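Local coordinates for protein hemoglobin subunit beta (Isurus oxyrinchus, PDB 3MKB) that binds heme and, as the beta subunit of the shark's tetrameric hemoglobin, probably carries oxygen in the blood, at residues D98-E103 with K122-V127. Numbering follows the deposited sequence.
Sequences DSFIVE and KFFQVV
Phe124 reaches across from segment 122-127 of helix 114-132 and sets its ring against Phe100 and Ile101, consecutive residues of segment 98-103 of helix 93-108. With CG anti to its own carbonyl carbon (chi1 -73°), the ring extends toward the other helix, and its CD1, CE1 and CZ atoms make both contacts, the approach being oblique. CZ of Phe124 lies 3.7 Å from CB of Phe100. Two bonds back along the ring, CD1 of Phe124 lies 3.7 Å from CG1 of Ile101, and CE1 between them is near both residues. The Phe100 side chain runs roughly at a right angle to that of Phe124 and carries its ring away from the contact, so that CB and the root of the ring do most of the touching. The two ring planes are inclined at 47° with centroids 5.7 Å apart. Ile101 slides antiparallel past Phe124, its CD1 reaching 3.8 Å from CD1 of Phe124. No hydrogen bond joins the segments; the contact is wholly apolar and buried. Beyond it, Phe100 packs on Ala27 and Leu61, and Ile101 on Phe117 and Ile121. This is the packing of the G and H helices in the globin fold, here close to the heme pocket.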
ATOM      1  N   ASP B  98       8.560  -6.101  -9.112  1.00 32.13           N
ATOM      2  CA  ASP B  98       9.497  -5.006  -8.706  1.00 30.20           C
ATOM      3  C   ASP B  98      10.959  -5.479  -8.757  1.00 30.39           C
ATOM      4  O   ASP B  98      11.861  -4.713  -9.085  1.00 30.84           O
ATOM      5  CB  ASP B  98       9.169  -4.450  -7.302  1.00 30.52           C
ATOM      6  CG  ASP B  98       7.891  -3.592  -7.291  1.00 29.04           C
ATOM      7  OD1 ASP B  98       7.463  -3.073  -8.366  1.00 28.42           O
ATOM      8  OD2 ASP B  98       7.283  -3.461  -6.208  1.00 30.35           O
ATOM      9  N   SER B  99      11.199  -6.742  -8.440  1.00 29.10           N
ATOM     10  CA  SER B  99      12.548  -7.280  -8.527  1.00 28.23           C
ATOM     11  C   SER B  99      12.984  -7.411  -9.969  1.00 26.43           C
ATOM     12  O   SER B  99      14.123  -7.291 -10.255  1.00 24.90           O
ATOM     13  CB  SER B  99      12.613  -8.667  -7.885  1.00 28.59           C
ATOM     14  OG  SER B  99      12.128  -8.640  -6.569  1.00 29.04           O
ATOM     15  N   PHE B 100      12.037  -7.694 -10.858  1.00 28.46           N
ATOM     16  CA  PHE B 100      12.282  -7.788 -12.263  1.00 28.05           C
ATOM     17  C   PHE B 100      12.724  -6.441 -12.743  1.00 26.71           C
ATOM     18  O   PHE B 100      13.633  -6.333 -13.559  1.00 27.35           O
ATOM     19  CB  PHE B 100      10.986  -8.127 -13.025  1.00 29.47           C
ATOM     20  CG  PHE B 100      10.925  -9.531 -13.482  1.00 32.64           C
ATOM     21  CD1 PHE B 100      11.450  -9.879 -14.713  1.00 33.64           C
ATOM     22  CD2 PHE B 100      10.359 -10.521 -12.655  1.00 34.72           C
ATOM     23  CE1 PHE B 100      11.436 -11.193 -15.166  1.00 31.79           C
ATOM     24  CE2 PHE B 100      10.305 -11.852 -13.091  1.00 37.32           C
ATOM     25  CZ  PHE B 100      10.848 -12.195 -14.356  1.00 37.51           C
ATOM     26  N   ILE B 101      11.989  -5.422 -12.316  1.00 27.81           N
ATOM     27  CA  ILE B 101      12.338  -4.035 -12.688  1.00 27.03           C
ATOM     28  C   ILE B 101      13.756  -3.713 -12.224  1.00 27.45           C
ATOM     29  O   ILE B 101      14.516  -3.108 -12.962  1.00 27.78           O
ATOM     30  CB  ILE B 101      11.310  -3.043 -12.108  1.00 27.13           C
ATOM     31  CG1 ILE B 101      10.021  -3.171 -12.931  1.00 29.32           C
ATOM     32  CG2 ILE B 101      11.828  -1.586 -12.214  1.00 27.28           C
ATOM     33  CD1 ILE B 101       8.845  -2.608 -12.304  1.00 30.60           C
ATOM     34  N   VAL B 102      14.113  -4.114 -10.991  1.00 26.27           N
ATOM     35  CA  VAL B 102      15.497  -3.903 -10.515  1.00 26.49           C
ATOM     36  C   VAL B 102      16.476  -4.633 -11.460  1.00 26.43           C
ATOM     37  O   VAL B 102      17.531  -4.089 -11.750  1.00 26.27           O
ATOM     38  CB  VAL B 102      15.667  -4.293  -9.045  1.00 26.58           C
ATOM     39  CG1 VAL B 102      17.207  -4.377  -8.615  1.00 28.00           C
ATOM     40  CG2 VAL B 102      14.952  -3.258  -8.166  1.00 26.22           C
ATOM     41  N   GLU B 103      16.083  -5.811 -11.998  1.00 26.18           N
ATOM     42  CA  GLU B 103      17.006  -6.565 -12.849  1.00 26.73           C
ATOM     43  C   GLU B 103      17.084  -5.935 -14.247  1.00 27.01           C
ATOM     44  O   GLU B 103      18.128  -5.903 -14.848  1.00 28.13           O
ATOM     45  CB  GLU B 103      16.671  -8.046 -12.928  1.00 26.33           C
ATOM     46  CG  GLU B 103      17.021  -8.864 -11.655  1.00 29.11           C
ATOM     47  CD  GLU B 103      18.472  -8.736 -11.229  1.00 29.84           C
ATOM     48  OE1 GLU B 103      18.716  -8.928  -9.998  1.00 30.08           O
ATOM     49  OE2 GLU B 103      19.366  -8.511 -12.099  1.00 27.85           O
ATOM     50  N   LYS B 122       4.045   0.070 -15.939  1.00 27.43           N
ATOM     51  CA  LYS B 122       2.730  -0.104 -16.574  1.00 28.30           C
ATOM     52  C   LYS B 122       2.565  -1.584 -17.031  1.00 27.88           C
ATOM     53  O   LYS B 122       1.566  -2.214 -16.727  1.00 29.13           O
ATOM     54  CB  LYS B 122       2.582   0.846 -17.763  1.00 27.04           C
ATOM     55  CG  LYS B 122       1.208   0.787 -18.402  1.00 31.25           C
ATOM     56  CD  LYS B 122       1.225   1.587 -19.745  1.00 28.74           C
ATOM     57  CE  LYS B 122      -0.147   1.659 -20.342  1.00 31.33           C
ATOM     58  NZ  LYS B 122      -0.078   2.637 -21.505  1.00 30.57           N
ATOM     59  N   PHE B 123       3.536  -2.094 -17.764  1.00 27.32           N
ATOM     60  CA  PHE B 123       3.475  -3.493 -18.173  1.00 29.13           C
ATOM     61  C   PHE B 123       3.159  -4.461 -16.990  1.00 27.53           C
ATOM     62  O   PHE B 123       2.225  -5.219 -17.030  1.00 25.78           O
ATOM     63  CB  PHE B 123       4.777  -3.923 -18.859  1.00 28.71           C
ATOM     64  CG  PHE B 123       4.777  -5.382 -19.239  1.00 30.15           C
ATOM     65  CD1 PHE B 123       3.829  -5.871 -20.147  1.00 29.06           C
ATOM     66  CD2 PHE B 123       5.697  -6.255 -18.651  1.00 25.06           C
ATOM     67  CE1 PHE B 123       3.808  -7.262 -20.478  1.00 28.98           C
ATOM     68  CE2 PHE B 123       5.728  -7.611 -18.963  1.00 28.96           C
ATOM     69  CZ  PHE B 123       4.780  -8.129 -19.888  1.00 32.50           C
ATOM     70  N   PHE B 124       3.947  -4.372 -15.931  1.00 26.46           N
ATOM     71  CA  PHE B 124       3.771  -5.231 -14.787  1.00 27.51           C
ATOM     72  C   PHE B 124       2.453  -5.104 -14.006  1.00 29.08           C
ATOM     73  O   PHE B 124       1.950  -6.080 -13.457  1.00 29.72           O
ATOM     74  CB  PHE B 124       5.003  -5.154 -13.899  1.00 26.29           C
ATOM     75  CG  PHE B 124       6.223  -5.858 -14.478  1.00 27.09           C
ATOM     76  CD1 PHE B 124       7.417  -5.166 -14.647  1.00 25.24           C
ATOM     77  CD2 PHE B 124       6.188  -7.219 -14.860  1.00 31.67           C
ATOM     78  CE1 PHE B 124       8.587  -5.780 -15.144  1.00 24.32           C
ATOM     79  CE2 PHE B 124       7.393  -7.847 -15.413  1.00 26.00           C
ATOM     80  CZ  PHE B 124       8.546  -7.135 -15.554  1.00 24.31           C
ATOM     81  N   GLN B 125       1.897  -3.908 -13.960  1.00 31.01           N
ATOM     82  CA  GLN B 125       0.610  -3.713 -13.296  1.00 31.42           C
ATOM     83  C   GLN B 125      -0.509  -4.394 -14.122  1.00 31.58           C
ATOM     84  O   GLN B 125      -1.393  -4.978 -13.568  1.00 31.95           O
ATOM     85  CB  GLN B 125       0.319  -2.235 -13.113  1.00 31.90           C
ATOM     86  CG  GLN B 125      -0.860  -1.963 -12.110  1.00 35.70           C
ATOM     87  CD  GLN B 125      -0.602  -2.561 -10.702  1.00 42.61           C
ATOM     88  OE1 GLN B 125       0.430  -2.262 -10.069  1.00 43.48           O
ATOM     89  NE2 GLN B 125      -1.524  -3.427 -10.229  1.00 40.65           N
ATOM     90  N   VAL B 126      -0.437  -4.316 -15.444  1.00 30.86           N
ATOM     91  CA  VAL B 126      -1.346  -5.078 -16.297  1.00 30.73           C
ATOM     92  C   VAL B 126      -1.190  -6.569 -16.010  1.00 30.47           C
ATOM     93  O   VAL B 126      -2.172  -7.287 -15.858  1.00 30.95           O
ATOM     94  CB  VAL B 126      -1.095  -4.790 -17.796  1.00 31.27           C
ATOM     95  CG1 VAL B 126      -1.933  -5.679 -18.681  1.00 32.41           C
ATOM     96  CG2 VAL B 126      -1.439  -3.399 -18.107  1.00 32.54           C
ATOM     97  N   VAL B 127       0.042  -7.046 -15.936  1.00 30.57           N
ATOM     98  CA  VAL B 127       0.296  -8.439 -15.541  1.00 30.53           C
ATOM     99  C   VAL B 127      -0.217  -8.728 -14.115  1.00 30.92           C
ATOM    100  O   VAL B 127      -0.878  -9.745 -13.891  1.00 30.63           O
ATOM    101  CB  VAL B 127       1.787  -8.823 -15.696  1.00 31.13           C
ATOM    102  CG1 VAL B 127       2.105 -10.244 -15.127  1.00 27.21           C
ATOM    103  CG2 VAL B 127       2.199  -8.702 -17.163  1.00 32.59           C
TER